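Local coordinates for Non-structural protein 2 (Bluetongue virus, PDB 1UTY), which binds single-stranded RNA, its N-terminal RNA-binding domain being the part described here, at residues A[66-69]-A[74-77]; A[21-26]-A[33-38]; A[104-109]-A[115-120]. All coordinates share one frame; numbering follows the deposited sequence. Where two conformers were deposited one is given.

How the contacts relate
Contacts 1 and 3 are hairpins of one large mixed sheet, in which strands 64-70 and 97-110 lie side by side, whereas contact 2 lays a helix against another strand of that sheet. Contacts 1 and 2 are mainly buried and meet directly: Leu77 of one touches Ile37 of the other. Their chemistry differs, for contact 1 has backbone bonds and a gripped serine, while contact 2 has no hydrogen bond across it and rests on van der Waals contact of two cysteines and an isoleucine. Contact 3 lies farther from the centre of the chain, partly buried, and adds a salt bridge at its margin. All three reach the second subunit, contact 3 with the most residues.

Contact 1 of 3, residues A[66-69]-A[74-77]; sequences YRIQ and IISL
Ile68 and Ile75 lie side by side and point the same way, with Ile68 CG2 at 4.0 Å from Ile75 CD1, while the other branch of Ile68 reaches diagonally to Leu77, CD1 to CD1 at 3.9 Å. This is the buried, apolar side of the contact: Ile12, Tyr56 and Leu58 from strands 10-15 and 56-59 close over the same aliphatic groups. Tyr66 starts on this face, but its ring leads away from Leu77, and its OH bonds to Gly62 O. The two strands form a beta hairpin, here almost exactly antiparallel, with 169° between the strand directions. Tyr66 pairs with Leu77, and Ile68 with Ile75, through two backbone hydrogen bonds each; the shortest runs from Leu77 N to Tyr66 O at 2.7 Å. The opposite face is more polar: Arg67, Gln69 and Ile74 are partly exposed and Ser76 is buried. Arg67, extended at first with CG anti to the backbone N, turns at chi3 (-93°) and brings its guanidinium side-on to Ser76. Arg67 NE donates to Ser76 OG at 2.9 Å and Arg67 NH2 to the same oxygen at 3.0 Å, with the hydroxyl close to the guanidinium plane. NH2 also forms a salt bridge with Glu92, a second partner for the guanidinium. Ile74 CG2 lies 3.6 Å from Arg67 CG, and Gln69, modelled in two conformers, touches Ile74 through its CG near the second subunit.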
loop_
_atom_site.group_PDB
_atom_site.type_symbol
_atom_site.label_atom_id
_atom_site.label_comp_id
_atom_site.label_asym_id
_atom_site.label_seq_id
_atom_site.Cartn_x
_atom_site.Cartn_y
_atom_site.Cartn_z
ATOM N N TYR A 66 -6.888 -0.712 -7.276
ATOM C CA TYR A 66 -6.799 -0.131 -5.939
ATOM C C TYR A 66 -6.764 -1.222 -4.864
ATOM O O TYR A 66 -7.618 -2.103 -4.826
ATOM C CB TYR A 66 -7.976 0.806 -5.682
ATOM C CG TYR A 66 -8.135 1.911 -6.702
ATOM C CD1 TYR A 66 -7.413 3.085 -6.583
ATOM C CD2 TYR A 66 -9.023 1.788 -7.778
ATOM C CE1 TYR A 66 -7.551 4.103 -7.497
ATOM C CE2 TYR A 66 -9.181 2.810 -8.696
ATOM C CZ TYR A 66 -8.433 3.965 -8.542
ATOM O OH TYR A 66 -8.538 5.005 -9.421
ATOM N N ARG A 67 -5.761 -1.151 -4.001
ATOM C CA ARG A 67 -5.625 -2.098 -2.903
ATOM C C ARG A 67 -5.734 -1.359 -1.584
ATOM O O ARG A 67 -4.843 -0.593 -1.225
ATOM C CB ARG A 67 -4.285 -2.825 -2.996
ATOM C CG ARG A 67 -4.012 -3.828 -1.883
ATOM C CD ARG A 67 -2.911 -4.826 -2.241
ATOM N NE ARG A 67 -3.463 -6.051 -2.836
ATOM C CZ ARG A 67 -2.759 -6.954 -3.535
ATOM N NH1 ARG A 67 -1.449 -6.777 -3.773
ATOM N NH2 ARG A 67 -3.370 -8.044 -3.998
ATOM N N ILE A 68 -6.828 -1.573 -0.864
ATOM C CA ILE A 68 -6.965 -0.951 0.442
ATOM C C ILE A 68 -6.172 -1.740 1.469
ATOM O O ILE A 68 -6.377 -2.934 1.610
ATOM C CB ILE A 68 -8.437 -0.836 0.860
ATOM C CG1 ILE A 68 -9.181 0.122 -0.074
ATOM C CG2 ILE A 68 -8.536 -0.373 2.317
ATOM C CD1 ILE A 68 -10.696 -0.101 -0.123
ATOM N N GLN A 69 -5.267 -1.066 2.181
ATOM C CA GLN A 69 -4.441 -1.757 3.172
ATOM C C GLN A 69 -4.692 -1.355 4.618
ATOM O O GLN A 69 -4.258 -0.300 5.110
ATOM C CB GLN A 69 -2.964 -1.704 2.809
ATOM C CG GLN A 69 -2.463 -3.056 2.364
ATOM C CD GLN A 69 -1.844 -3.017 0.998
ATOM O OE1 GLN A 69 -2.018 -2.044 0.267
ATOM N NE2 GLN A 69 -1.101 -4.067 0.646
ATOM N N ILE A 74 -6.898 -6.755 3.694
ATOM C CA ILE A 74 -6.483 -6.213 2.400
ATOM C C ILE A 74 -7.597 -6.448 1.380
ATOM O O ILE A 74 -7.988 -7.595 1.131
ATOM C CB ILE A 74 -5.153 -6.868 1.943
ATOM C CG1 ILE A 74 -4.069 -6.702 3.019
ATOM C CG2 ILE A 74 -4.660 -6.234 0.690
ATOM C CD1 ILE A 74 -3.011 -7.773 3.025
ATOM N N ILE A 75 -8.112 -5.362 0.808
ATOM C CA ILE A 75 -9.164 -5.435 -0.209
ATOM C C ILE A 75 -8.639 -4.973 -1.572
ATOM O O ILE A 75 -8.232 -3.825 -1.718
ATOM C CB ILE A 75 -10.397 -4.597 0.214
ATOM C CG1 ILE A 75 -10.788 -4.904 1.664
ATOM C CG2 ILE A 75 -11.582 -4.895 -0.699
ATOM C CD1 ILE A 75 -10.778 -3.705 2.579
ATOM N N SER A 76 -8.646 -5.867 -2.557
ATOM C CA SER A 76 -8.110 -5.547 -3.882
ATOM C C SER A 76 -9.242 -5.335 -4.868
ATOM O O SER A 76 -10.106 -6.199 -5.016
ATOM C CB SER A 76 -7.201 -6.661 -4.410
ATOM O OG SER A 76 -6.163 -6.946 -3.500
ATOM N N LEU A 77 -9.223 -4.203 -5.561
ATOM C CA LEU A 77 -10.325 -3.853 -6.443
ATOM C C LEU A 77 -9.841 -3.407 -7.816
ATOM O O LEU A 77 -8.924 -2.576 -7.939
ATOM C CB LEU A 77 -11.185 -2.754 -5.828
ATOM C CG LEU A 77 -11.761 -2.968 -4.436
ATOM C CD1 LEU A 77 -10.899 -2.211 -3.392
ATOM C CD2 LEU A 77 -13.210 -2.504 -4.407
#

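Contact 2 of 3, residues A[21-26]-A[33-38]; sequences TLCGAI and PYCQIK
Between Cys23 and Cys35 no ring, carboxylate or guanidinium group takes part, and the flat group that does is the peptide of Cys23, whose carbonyl O lies 3.5 Å from Cys35 CB. The contact is otherwise made by slender side chains. The two CB atoms of Cys23 and Cys35 approach to 3.8 Å, each carried on a bond directed at the opposite segment. The two sulfurs diverge moderately: Cys23 SG, beside its own backbone N (chi1 -73°), reaches along the strand to Ile37 CD1 at 3.9 Å, while Cys35 SG, anti to its own N, stays near Cys23 CA. Helix 22-29 thus rests on strand 34-39 at its first turn. Thr21 forms the N-cap of this helix; its OG1 accepts from Gly24 N at 3.1 Å and also bonds to Asp16. The strand itself is bonded through its backbone to strands 10-15 and 44-48, and Phe45 of the latter reaches both Ile26 and Cys35. With 4.2 Å between Cys23 SG and Cys35 SG there is no disulfide, and with no hydrogen bond across the segments, the helix is held here by van der Waals contact between small buried groups.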
loop_
_atom_site.group_PDB
_atom_site.type_symbol
_atom_site.label_atom_id
_atom_site.label_comp_id
_atom_site.label_asym_id
_atom_site.label_seq_id
_atom_site.Cartn_x
_atom_site.Cartn_y
_atom_site.Cartn_z
ATOM N N THR A 21 -15.554 5.412 -13.721
ATOM C CA THR A 21 -15.656 3.978 -13.437
ATOM C C THR A 21 -17.108 3.530 -13.554
ATOM O O THR A 21 -18.036 4.341 -13.410
ATOM C CB THR A 21 -15.121 3.606 -12.027
ATOM O OG1 THR A 21 -16.004 4.117 -11.020
ATOM C CG2 THR A 21 -13.769 4.251 -11.731
ATOM N N LEU A 22 -17.309 2.239 -13.803
ATOM C CA LEU A 22 -18.655 1.688 -13.800
ATOM C C LEU A 22 -19.429 2.126 -12.546
ATOM O O LEU A 22 -20.570 2.585 -12.647
ATOM C CB LEU A 22 -18.637 0.160 -13.903
ATOM C CG LEU A 22 -20.052 -0.430 -13.836
ATOM C CD1 LEU A 22 -20.745 -0.241 -15.177
ATOM C CD2 LEU A 22 -20.034 -1.895 -13.422
ATOM N N CYS A 23 -18.792 1.965 -11.387
ATOM C CA CYS A 23 -19.283 2.440 -10.091
ATOM C C CYS A 23 -19.799 3.862 -10.104
ATOM O O CYS A 23 -20.889 4.118 -9.608
ATOM C CB CYS A 23 -18.151 2.384 -9.056
ATOM S SG CYS A 23 -17.756 0.719 -8.533
ATOM N N GLY A 24 -18.981 4.780 -10.624
ATOM C CA GLY A 24 -19.315 6.193 -10.679
ATOM C C GLY A 24 -20.461 6.476 -11.625
ATOM O O GLY A 24 -21.350 7.277 -11.307
ATOM N N ALA A 25 -20.439 5.817 -12.787
ATOM C CA ALA A 25 -21.477 5.988 -13.805
ATOM C C ALA A 25 -22.831 5.613 -13.223
ATOM O O ALA A 25 -23.798 6.360 -13.344
ATOM C CB ALA A 25 -21.164 5.142 -15.061
ATOM N N ILE A 26 -22.865 4.458 -12.564
ATOM C CA ILE A 26 -24.070 3.893 -11.975
ATOM C C ILE A 26 -24.586 4.749 -10.820
ATOM O O ILE A 26 -25.777 5.013 -10.724
ATOM C CB ILE A 26 -23.780 2.435 -11.521
ATOM C CG1 ILE A 26 -23.652 1.497 -12.734
ATOM C CG2 ILE A 26 -24.820 1.927 -10.521
ATOM C CD1 ILE A 26 -24.761 1.607 -13.786
ATOM N N PRO A 33 -24.459 9.466 -4.369
ATOM C CA PRO A 33 -23.024 9.787 -4.283
ATOM C C PRO A 33 -22.122 8.542 -4.316
ATOM O O PRO A 33 -21.099 8.571 -4.996
ATOM C CB PRO A 33 -22.888 10.561 -2.960
ATOM C CG PRO A 33 -24.185 10.380 -2.209
ATOM C CD PRO A 33 -25.191 9.754 -3.121
ATOM N N TYR A 34 -22.502 7.457 -3.646
ATOM C CA TYR A 34 -21.624 6.276 -3.587
ATOM C C TYR A 34 -22.111 5.090 -4.389
ATOM O O TYR A 34 -23.321 4.937 -4.634
ATOM C CB TYR A 34 -21.404 5.814 -2.144
ATOM C CG TYR A 34 -20.944 6.919 -1.243
ATOM C CD1 TYR A 34 -19.588 7.248 -1.140
ATOM C CD2 TYR A 34 -21.867 7.654 -0.492
ATOM C CE1 TYR A 34 -19.161 8.300 -0.299
ATOM C CE2 TYR A 34 -21.451 8.701 0.337
ATOM C CZ TYR A 34 -20.104 9.013 0.436
ATOM O OH TYR A 34 -19.717 10.050 1.257
ATOM N N CYS A 35 -21.159 4.239 -4.778
ATOM C CA CYS A 35 -21.503 2.880 -5.145
ATOM C C CYS A 35 -21.000 1.915 -4.084
ATOM O O CYS A 35 -19.779 1.776 -3.891
ATOM C CB CYS A 35 -20.954 2.511 -6.518
ATOM S SG CYS A 35 -21.670 0.981 -7.133
ATOM N N GLN A 36 -21.924 1.260 -3.385
ATOM C CA GLN A 36 -21.528 0.254 -2.404
ATOM C C GLN A 36 -21.100 -1.069 -3.057
ATOM O O GLN A 36 -21.848 -1.650 -3.873
ATOM C CB GLN A 36 -22.643 -0.008 -1.393
ATOM C CG GLN A 36 -22.320 -1.106 -0.384
ATOM C CD GLN A 36 -23.511 -1.446 0.534
ATOM O OE1 GLN A 36 -24.661 -1.174 0.192
ATOM N NE2 GLN A 36 -23.232 -2.051 1.677
ATOM N N ILE A 37 -19.899 -1.536 -2.683
ATOM C CA ILE A 37 -19.452 -2.893 -2.980
ATOM C C ILE A 37 -19.323 -3.691 -1.689
ATOM O O ILE A 37 -18.526 -3.361 -0.823
ATOM C CB ILE A 37 -18.109 -2.886 -3.746
ATOM C CG1 ILE A 37 -18.232 -1.983 -4.978
ATOM C CG2 ILE A 37 -17.698 -4.324 -4.131
ATOM C CD1 ILE A 37 -16.922 -1.738 -5.677
ATOM N N LYS A 38 -20.129 -4.736 -1.571
ATOM C CA LYS A 38 -20.120 -5.600 -0.403
ATOM C C LYS A 38 -19.483 -6.931 -0.769
ATOM O O LYS A 38 -19.924 -7.595 -1.708
ATOM C CB LYS A 38 -21.532 -5.824 0.117
ATOM C CG LYS A 38 -21.594 -6.662 1.391
ATOM C CD LYS A 38 -22.903 -6.425 2.149
ATOM C CE LYS A 38 -24.024 -7.308 1.621
ATOM N NZ LYS A 38 -25.350 -7.015 2.288
#

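Contact 3 of 3, residues A[104-109]-A[115-120]; sequences MATRVQ and VDAEIK
Val108, Ala117 and Ile119 form the apolar centre, in which Val108 CG2 meets Ala117 CB at 3.7 Å and lies near Ile119 CD1. Toward the other end, Met104 bends at its last torsion and lays CE against Ile119 CB at 4.0 Å, the two chains meeting at a slant. Thr106 stands between these groups, roughly perpendicular to Ile119. Thr106 OG1 sits between the backbone N and the carbonyl carbon (chi1 79°), where it touches Ile119 CG1 at 3.3 Å and makes a weak hydrogen bond to Ala117 O. Ala117 O also accepts from Thr106 N at 2.9 Å, so one residue supplies it with two donors. Three pairs, Met104 with Ile119, Thr106 with Ala117 and Val108 with Val115, each join through two backbone hydrogen bonds in an antiparallel hairpin. The strand directions are 126° apart, evidence of a strong twist. On the face that carries Arg107, Asp116 and Glu118, Arg107 crosses Asp116 obliquely: NH1 forms a salt bridge with OD2 at 3.2 Å, the oxygen lying at the edge of the guanidinium, whose plane is turned 61° from the carboxylate. Asp116 OD1 makes a weak hydrogen bond with Ser150 OG of the second subunit, and Glu118 forms a salt bridge with Arg158 of that subunit. Within its own chain the hairpin is flanked by strand 56-59, bonded to Lys120 through Val57; the earlier part of strand 97-110 pairs with strand 64-70, while residues 104-109 run beyond it toward the second subunit. At Arg107 an antiparallel strand of the second subunit carries the sheet on across the interface.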
loop_
_atom_site.group_PDB
_atom_site.type_symbol
_atom_site.label_atom_id
_atom_site.label_comp_id
_atom_site.label_asym_id
_atom_site.label_seq_id
_atom_site.Cartn_x
_atom_site.Cartn_y
_atom_site.Cartn_z
ATOM N N MET A 104 -11.985 7.671 10.510
ATOM C CA MET A 104 -12.693 8.921 10.756
ATOM C C MET A 104 -13.769 8.660 11.770
ATOM O O MET A 104 -14.508 7.684 11.651
ATOM C CB MET A 104 -13.369 9.439 9.480
ATOM C CG MET A 104 -12.418 9.850 8.380
ATOM S SD MET A 104 -13.262 10.656 7.023
ATOM C CE MET A 104 -14.449 9.368 6.510
ATOM N N ALA A 105 -13.845 9.526 12.769
ATOM C CA ALA A 105 -14.968 9.533 13.683
ATOM C C ALA A 105 -16.083 10.350 13.022
ATOM O O ALA A 105 -15.909 11.531 12.715
ATOM C CB ALA A 105 -14.559 10.134 15.026
ATOM N N THR A 106 -17.215 9.706 12.767
ATOM C CA THR A 106 -18.321 10.364 12.088
ATOM C C THR A 106 -19.646 10.061 12.757
ATOM O O THR A 106 -19.701 9.348 13.762
ATOM C CB THR A 106 -18.414 9.939 10.593
ATOM O OG1 THR A 106 -19.039 8.651 10.489
ATOM C CG2 THR A 106 -17.057 9.726 9.979
ATOM N N ARG A 107 -20.702 10.631 12.175
ATOM C CA ARG A 107 -22.071 10.182 12.372
ATOM C C ARG A 107 -22.691 9.881 11.015
ATOM O O ARG A 107 -22.535 10.656 10.069
ATOM C CB ARG A 107 -22.892 11.248 13.077
ATOM C CG ARG A 107 -22.960 11.079 14.569
ATOM C CD ARG A 107 -23.553 12.268 15.267
ATOM N NE ARG A 107 -25.012 12.224 15.272
ATOM C CZ ARG A 107 -25.743 11.471 16.093
ATOM N NH1 ARG A 107 -25.152 10.666 16.972
ATOM N NH2 ARG A 107 -27.071 11.518 16.034
ATOM N N VAL A 108 -23.391 8.752 10.932
ATOM C CA VAL A 108 -24.004 8.290 9.688
ATOM C C VAL A 108 -25.333 7.561 9.917
ATOM O O VAL A 108 -25.587 7.012 11.004
ATOM C CB VAL A 108 -23.063 7.346 8.873
ATOM C CG1 VAL A 108 -21.926 8.127 8.215
ATOM C CG2 VAL A 108 -22.535 6.204 9.736
ATOM N N GLN A 109 -26.160 7.568 8.871
ATOM C CA GLN A 109 -27.379 6.764 8.789
ATOM C C GLN A 109 -27.050 5.272 8.702
ATOM O O GLN A 109 -26.370 4.832 7.762
ATOM C CB GLN A 109 -28.199 7.163 7.556
ATOM C CG GLN A 109 -29.140 8.333 7.778
ATOM C CD GLN A 109 -30.510 8.150 7.114
ATOM O OE1 GLN A 109 -30.820 7.087 6.572
ATOM N NE2 GLN A 109 -31.321 9.190 7.157
ATOM N N VAL A 115 -26.196 7.330 13.806
ATOM C CA VAL A 115 -25.318 6.715 14.805
ATOM C C VAL A 115 -23.871 7.223 14.696
ATOM O O VAL A 115 -23.406 7.582 13.617
ATOM C CB VAL A 115 -25.341 5.149 14.727
ATOM C CG1 VAL A 115 -24.744 4.522 15.991
ATOM C CG2 VAL A 115 -26.768 4.607 14.501
ATOM N N ASP A 116 -23.181 7.268 15.834
ATOM C CA ASP A 116 -21.755 7.546 15.886
ATOM C C ASP A 116 -21.001 6.343 15.334
ATOM O O ASP A 116 -21.269 5.217 15.738
ATOM C CB ASP A 116 -21.342 7.793 17.325
ATOM C CG ASP A 116 -21.997 9.017 17.907
ATOM O OD1 ASP A 116 -21.500 10.130 17.634
ATOM O OD2 ASP A 116 -23.006 8.968 18.646
ATOM N N ALA A 117 -20.074 6.574 14.403
ATOM C CA ALA A 117 -19.457 5.467 13.675
ATOM C C ALA A 117 -18.039 5.728 13.197
ATOM O O ALA A 117 -17.653 6.857 12.903
ATOM C CB ALA A 117 -20.335 5.049 12.498
ATOM N N GLU A 118 -17.265 4.652 13.126
ATOM C CA GLU A 118 -15.954 4.703 12.508
ATOM C C GLU A 118 -16.105 4.393 11.031
ATOM O O GLU A 118 -16.729 3.402 10.660
ATOM C CB GLU A 118 -15.005 3.716 13.169
ATOM C CG GLU A 118 -13.554 4.153 13.109
ATOM C CD GLU A 118 -12.575 3.019 13.344
ATOM O OE1 GLU A 118 -12.568 2.460 14.462
ATOM O OE2 GLU A 118 -11.819 2.690 12.405
ATOM N N ILE A 119 -15.572 5.278 10.199
ATOM C CA ILE A 119 -15.471 5.051 8.768
ATOM C C ILE A 119 -14.001 5.096 8.394
ATOM O O ILE A 119 -13.239 5.871 8.947
ATOM C CB ILE A 119 -16.248 6.113 7.974
ATOM C CG1 ILE A 119 -17.646 6.329 8.563
ATOM C CG2 ILE A 119 -16.353 5.724 6.503
ATOM C CD1 ILE A 119 -18.706 5.344 8.122
ATOM N N LYS A 120 -13.600 4.268 7.444
ATOM C CA LYS A 120 -12.213 4.260 7.024
ATOM C C LYS A 120 -12.108 4.998 5.706
ATOM O O LYS A 120 -12.677 4.557 4.701
ATOM C CB LYS A 120 -11.676 2.824 6.951
ATOM C CG LYS A 120 -12.220 1.954 8.072
ATOM C CD LYS A 120 -11.215 0.992 8.639
ATOM C CE LYS A 120 -11.952 -0.231 9.183
ATOM N NZ LYS A 120 -11.092 -1.005 10.120
#